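Local coordinates for UPF0345 protein ACIAD0356 (Acinetobacter sp. ADP1, PDB 3HQX) that probably catalyses the reversible phosphorolysis of diverse purine and pyrimidine nucleosides to ribose 1-phosphate and the free base, as a small cupin-fold nucleoside phosphorylase, at residues A7-N19 and S28-T40. Sequence-based numbering, arbitrary orientation.
Sequences AQFDHVTVIKKSN and SHTVQFEDGTKKT
Phe33 turns its ring edge into the face of Phe9 in a T-shaped stack, the two planes at 88° and Phe33 CZ 3.6 Å from Phe9 CD1. The CB of Phe33 starts off away from residues 7-19, but with CG anti to the carbonyl carbon (chi1 -66°) the ring swings back to them. Along it, CG and CD1 run beneath Val12 CG1, which lies over the ring face in a CH-pi contact, 3.8 Å from the centroid; CE1 passes from this methyl to Phe9, and CZ ends over the Phe9 ring. Lys39 CD approaches Phe9 CZ obliquely, at 4.0 Å, while Val31 CG1 packs against Val12 CB at 3.7 Å. Val12 and Val31 belong to an antiparallel beta hairpin, strands 12-21 and 26-32, at the edge of the larger sheet of the cupin fold; Phe9 comes from strand 8-10, Phe33 follows the second hairpin strand, and Lys39 lies on strand 38-44. Thr13 and Gln32 form a hydrogen-bonded pair through both backbone N-H groups, and Ile15 N continues the ladder to Thr30 O at 3.1 Å. Strand 12-21 is outermost within its own chain, but residues including Val12, Val14 and Ile15 pair antiparallel with a strand of the second subunit, carrying the sheet across the dimer interface. Thr13 OG1 is hydrogen-bonded to Asp10 OD1 of that subunit. Beyond Ile15 the register slips by two residues, and one water bridges the break, donating to Ile15 O and Lys17 O and accepting from Thr30 N. Here the His29 ring brings its edge to Ile15 O, with CD2 3.3 Å away, and Ser18 CB covers one face. A second ladder then begins, Asn19 N reaching Ser28 O at 2.8 Å, while a further water links Asn19 ND2 to Ser28 OG.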
loop_
_atom_site.group_PDB
_atom_site.type_symbol
_atom_site.label_atom_id
_atom_site.label_comp_id
_atom_site.label_asym_id
_atom_site.label_seq_id
_atom_site.Cartn_x
_atom_site.Cartn_y
_atom_site.Cartn_z
ATOM N N ALA A 7 -15.219 -5.000 -4.939
ATOM C CA ALA A 7 -13.814 -4.956 -5.268
ATOM C C ALA A 7 -13.230 -3.551 -5.018
ATOM O O ALA A 7 -12.034 -3.381 -5.210
ATOM C CB ALA A 7 -13.586 -5.387 -6.724
ATOM N N GLN A 8 -14.067 -2.594 -4.643
ATOM C CA GLN A 8 -13.578 -1.216 -4.490
ATOM C C GLN A 8 -14.347 -0.502 -3.413
ATOM O O GLN A 8 -15.451 -0.886 -3.069
ATOM C CB GLN A 8 -13.689 -0.437 -5.804
ATOM C CG GLN A 8 -15.110 -0.208 -6.272
ATOM C CD GLN A 8 -15.188 0.104 -7.743
ATOM O OE1 GLN A 8 -14.565 -0.580 -8.566
ATOM N NE2 GLN A 8 -15.951 1.127 -8.100
ATOM N N PHE A 9 -13.753 0.574 -2.918
ATOM C CA PHE A 9 -14.459 1.555 -2.092
ATOM C C PHE A 9 -14.801 2.747 -2.959
ATOM O O PHE A 9 -13.968 3.164 -3.711
ATOM C CB PHE A 9 -13.537 2.063 -0.953
ATOM C CG PHE A 9 -13.252 1.017 0.127
ATOM C CD1 PHE A 9 -14.265 0.365 0.762
ATOM C CD2 PHE A 9 -11.951 0.748 0.509
ATOM C CE1 PHE A 9 -13.994 -0.619 1.758
ATOM C CE2 PHE A 9 -11.671 -0.216 1.514
ATOM C CZ PHE A 9 -12.695 -0.868 2.110
ATOM N N ASP A 10 -16.016 3.252 -2.850
ATOM C CA ASP A 10 -16.432 4.417 -3.620
ATOM C C ASP A 10 -16.703 5.599 -2.678
ATOM O O ASP A 10 -17.137 5.393 -1.537
ATOM C CB ASP A 10 -17.718 4.083 -4.340
ATOM C CG ASP A 10 -17.508 3.135 -5.472
ATOM O OD1 ASP A 10 -16.473 3.294 -6.163
ATOM O OD2 ASP A 10 -18.388 2.263 -5.642
ATOM N N HIS A 11 -16.497 6.820 -3.170
ATOM C CA HIS A 11 -16.816 8.039 -2.429
ATOM C C HIS A 11 -16.056 8.146 -1.122
ATOM O O HIS A 11 -16.620 8.517 -0.063
ATOM C CB HIS A 11 -18.323 8.066 -2.140
ATOM C CG HIS A 11 -19.156 7.888 -3.360
ATOM N ND1 HIS A 11 -19.107 8.774 -4.410
ATOM C CD2 HIS A 11 -20.033 6.924 -3.720
ATOM C CE1 HIS A 11 -19.925 8.369 -5.366
ATOM N NE2 HIS A 11 -20.496 7.243 -4.974
ATOM N N VAL A 12 -14.770 7.833 -1.188
ATOM C CA VAL A 12 -13.935 7.858 0.027
ATOM C C VAL A 12 -12.827 8.939 -0.066
ATOM O O VAL A 12 -12.456 9.408 -1.135
ATOM C CB VAL A 12 -13.353 6.485 0.386
ATOM C CG1 VAL A 12 -14.424 5.507 0.736
ATOM C CG2 VAL A 12 -12.374 5.980 -0.763
ATOM N N THR A 13 -12.265 9.234 1.109
ATOM C CA THR A 13 -11.032 9.974 1.268
ATOM C C THR A 13 -9.943 8.975 1.562
ATOM O O THR A 13 -10.120 8.016 2.362
ATOM C CB THR A 13 -11.135 10.992 2.422
ATOM O OG1 THR A 13 -11.996 12.068 2.017
ATOM C CG2 THR A 13 -9.777 11.608 2.778
ATOM N N VAL A 14 -8.786 9.154 0.931
ATOM C CA VAL A 14 -7.658 8.311 1.209
ATOM C C VAL A 14 -6.499 9.220 1.617
ATOM O O VAL A 14 -6.160 10.165 0.891
ATOM C CB VAL A 14 -7.242 7.432 0.010
ATOM C CG1 VAL A 14 -6.037 6.544 0.398
ATOM C CG2 VAL A 14 -8.406 6.619 -0.443
ATOM N N ILE A 15 -5.892 8.910 2.751
ATOM C CA ILE A 15 -4.705 9.654 3.219
ATOM C C ILE A 15 -3.487 9.140 2.461
ATOM O O ILE A 15 -3.218 7.921 2.398
ATOM C CB ILE A 15 -4.516 9.559 4.752
ATOM C CG1 ILE A 15 -5.803 9.979 5.440
ATOM C CG2 ILE A 15 -3.256 10.303 5.201
ATOM C CD1 ILE A 15 -6.253 11.323 5.185
ATOM N N LYS A 16 -2.730 10.059 1.877
ATOM C CA LYS A 16 -1.625 9.631 0.973
ATOM C C LYS A 16 -0.465 8.915 1.691
ATOM O O LYS A 16 0.082 7.939 1.176
ATOM C CB LYS A 16 -1.125 10.837 0.208
ATOM C CG LYS A 16 -2.169 11.451 -0.729
ATOM C CD LYS A 16 -1.653 12.628 -1.458
ATOM C CE LYS A 16 -2.705 13.403 -2.208
ATOM N NZ LYS A 16 -2.218 14.642 -2.927
ATOM N N LYS A 17 -0.041 9.421 2.843
ATOM C CA LYS A 17 1.090 8.826 3.545
ATOM C C LYS A 17 0.742 7.456 4.112
ATOM O O LYS A 17 -0.210 7.321 4.936
ATOM C CB LYS A 17 1.613 9.774 4.633
ATOM C CG LYS A 17 2.682 9.240 5.509
ATOM C CD LYS A 17 4.070 9.198 4.750
ATOM C CE LYS A 17 5.099 8.329 5.447
ATOM N NZ LYS A 17 4.962 6.846 5.138
ATOM N N SER A 18 1.528 6.458 3.713
ATOM C CA SER A 18 1.341 5.081 4.214
ATOM C C SER A 18 1.814 4.931 5.640
ATOM O O SER A 18 2.574 5.769 6.157
ATOM C CB SER A 18 2.111 4.104 3.333
ATOM O OG SER A 18 3.487 4.332 3.478
ATOM N N ASN A 19 1.353 3.839 6.266
ATOM C CA ASN A 19 1.883 3.355 7.529
ATOM C C ASN A 19 2.592 2.040 7.272
ATOM O O ASN A 19 1.989 1.110 6.742
ATOM C CB ASN A 19 0.740 3.210 8.530
ATOM C CG ASN A 19 0.106 4.551 8.855
ATOM O OD1 ASN A 19 0.775 5.462 9.398
ATOM N ND2 ASN A 19 -1.144 4.761 8.380
ATOM N N SER A 28 0.077 -0.006 4.772
ATOM C CA SER A 28 -1.350 0.308 4.723
ATOM C C SER A 28 -1.620 1.788 4.542
ATOM O O SER A 28 -0.736 2.621 4.786
ATOM C CB SER A 28 -2.064 -0.244 5.926
ATOM O OG SER A 28 -1.710 0.412 7.127
ATOM N N HIS A 29 -2.836 2.092 4.150
ATOM C CA HIS A 29 -3.359 3.476 4.103
ATOM C C HIS A 29 -4.713 3.540 4.793
ATOM O O HIS A 29 -5.453 2.544 4.858
ATOM C CB HIS A 29 -3.549 3.934 2.684
ATOM C CG HIS A 29 -2.251 4.127 1.930
ATOM N ND1 HIS A 29 -1.604 3.072 1.340
ATOM C CD2 HIS A 29 -1.522 5.233 1.637
ATOM C CE1 HIS A 29 -0.510 3.521 0.725
ATOM N NE2 HIS A 29 -0.432 4.829 0.895
ATOM N N THR A 30 -4.980 4.723 5.319
ATOM C CA THR A 30 -6.250 5.035 5.941
ATOM C C THR A 30 -7.226 5.477 4.899
ATOM O O THR A 30 -6.950 6.347 4.098
ATOM C CB THR A 30 -6.099 6.136 6.961
ATOM O OG1 THR A 30 -5.193 5.669 7.974
ATOM C CG2 THR A 30 -7.443 6.489 7.603
ATOM N N VAL A 31 -8.439 4.920 5.008
ATOM C CA VAL A 31 -9.581 5.259 4.137
ATOM C C VAL A 31 -10.737 5.773 5.035
ATOM O O VAL A 31 -11.056 5.150 6.033
ATOM C CB VAL A 31 -10.060 4.025 3.361
ATOM C CG1 VAL A 31 -11.265 4.351 2.547
ATOM C CG2 VAL A 31 -8.943 3.487 2.470
ATOM N N GLN A 32 -11.283 6.927 4.696
ATOM C CA GLN A 32 -12.334 7.583 5.490
ATOM C C GLN A 32 -13.583 7.749 4.650
ATOM O O GLN A 32 -13.559 8.164 3.487
ATOM C CB GLN A 32 -11.886 8.956 5.984
ATOM C CG GLN A 32 -10.670 8.819 6.857
ATOM C CD GLN A 32 -9.917 10.107 7.168
ATOM O OE1 GLN A 32 -9.728 10.999 6.317
ATOM N NE2 GLN A 32 -9.426 10.188 8.418
ATOM N N PHE A 33 -14.699 7.382 5.251
ATOM C CA PHE A 33 -15.969 7.328 4.566
ATOM C C PHE A 33 -16.812 8.586 4.835
ATOM O O PHE A 33 -16.485 9.355 5.735
ATOM C CB PHE A 33 -16.704 6.018 4.973
ATOM C CG PHE A 33 -16.011 4.789 4.490
ATOM C CD1 PHE A 33 -16.425 4.199 3.340
ATOM C CD2 PHE A 33 -14.883 4.319 5.102
ATOM C CE1 PHE A 33 -15.774 3.163 2.851
ATOM C CE2 PHE A 33 -14.222 3.256 4.592
ATOM C CZ PHE A 33 -14.700 2.671 3.476
ATOM N N GLU A 34 -17.842 8.817 4.004
ATOM C CA GLU A 34 -18.699 9.971 4.046
ATOM C C GLU A 34 -19.388 10.141 5.403
ATOM O O GLU A 34 -19.614 11.253 5.819
ATOM C CB GLU A 34 -19.751 9.956 2.919
ATOM C CG GLU A 34 -19.172 10.414 1.551
ATOM C CD GLU A 34 -20.212 10.484 0.414
ATOM O OE1 GLU A 34 -21.393 10.073 0.605
ATOM O OE2 GLU A 34 -19.833 10.958 -0.689
ATOM N N ASP A 35 -19.615 9.032 6.074
ATOM C CA ASP A 35 -20.255 9.037 7.398
ATOM C C ASP A 35 -19.262 9.253 8.546
ATOM O O ASP A 35 -19.675 9.234 9.729
ATOM C CB ASP A 35 -21.060 7.743 7.636
ATOM C CG ASP A 35 -20.192 6.490 7.780
ATOM O OD1 ASP A 35 -18.958 6.561 7.668
ATOM O OD2 ASP A 35 -20.766 5.408 7.989
ATOM N N GLY A 36 -17.998 9.508 8.219
ATOM C CA GLY A 36 -16.953 9.777 9.221
ATOM C C GLY A 36 -16.241 8.559 9.767
ATOM O O GLY A 36 -15.318 8.729 10.515
ATOM N N THR A 37 -16.626 7.352 9.381
ATOM C CA THR A 37 -15.927 6.110 9.783
ATOM C C THR A 37 -14.672 5.867 8.987
ATOM O O THR A 37 -14.489 6.486 7.931
ATOM C CB THR A 37 -16.820 4.905 9.742
ATOM O OG1 THR A 37 -17.250 4.685 8.413
ATOM C CG2 THR A 37 -18.073 5.124 10.665
ATOM N N LYS A 38 -13.785 5.060 9.549
ATOM C CA LYS A 38 -12.481 4.836 8.953
ATOM C C LYS A 38 -12.193 3.341 8.851
ATOM O O LYS A 38 -12.646 2.555 9.687
ATOM C CB LYS A 38 -11.381 5.500 9.771
ATOM C CG LYS A 38 -11.508 7.001 9.875
ATOM C CD LYS A 38 -11.892 7.454 11.265
ATOM C CE LYS A 38 -11.743 8.982 11.359
ATOM N NZ LYS A 38 -10.298 9.391 11.389
ATOM N N LYS A 39 -11.396 2.975 7.848
ATOM C CA LYS A 39 -10.890 1.624 7.649
ATOM C C LYS A 39 -9.434 1.735 7.219
ATOM O O LYS A 39 -8.990 2.828 6.887
ATOM C CB LYS A 39 -11.660 0.879 6.564
ATOM C CG LYS A 39 -13.154 0.686 6.911
ATOM C CD LYS A 39 -13.898 -0.071 5.831
ATOM C CE LYS A 39 -15.406 0.007 6.005
ATOM N NZ LYS A 39 -15.891 -0.425 7.403
ATOM N N THR A 40 -8.705 0.654 7.355
ATOM C CA THR A 40 -7.317 0.553 6.847
ATOM C C THR A 40 -7.365 -0.402 5.674
ATOM O O THR A 40 -7.993 -1.469 5.769
ATOM C CB THR A 40 -6.444 -0.054 7.942
ATOM O OG1 THR A 40 -6.487 0.862 9.066
ATOM C CG2 THR A 40 -5.057 -0.130 7.518
HETATM O O HOH W 1 -18.116 7.020 1.696
HETATM O O HOH W 2 -2.725 6.582 4.963
HETATM O O HOH W 3 0.532 -0.970 7.952
HETATM O O HOH W 4 -2.841 2.744 7.699
HETATM O O HOH W 5 -2.782 7.378 8.134
#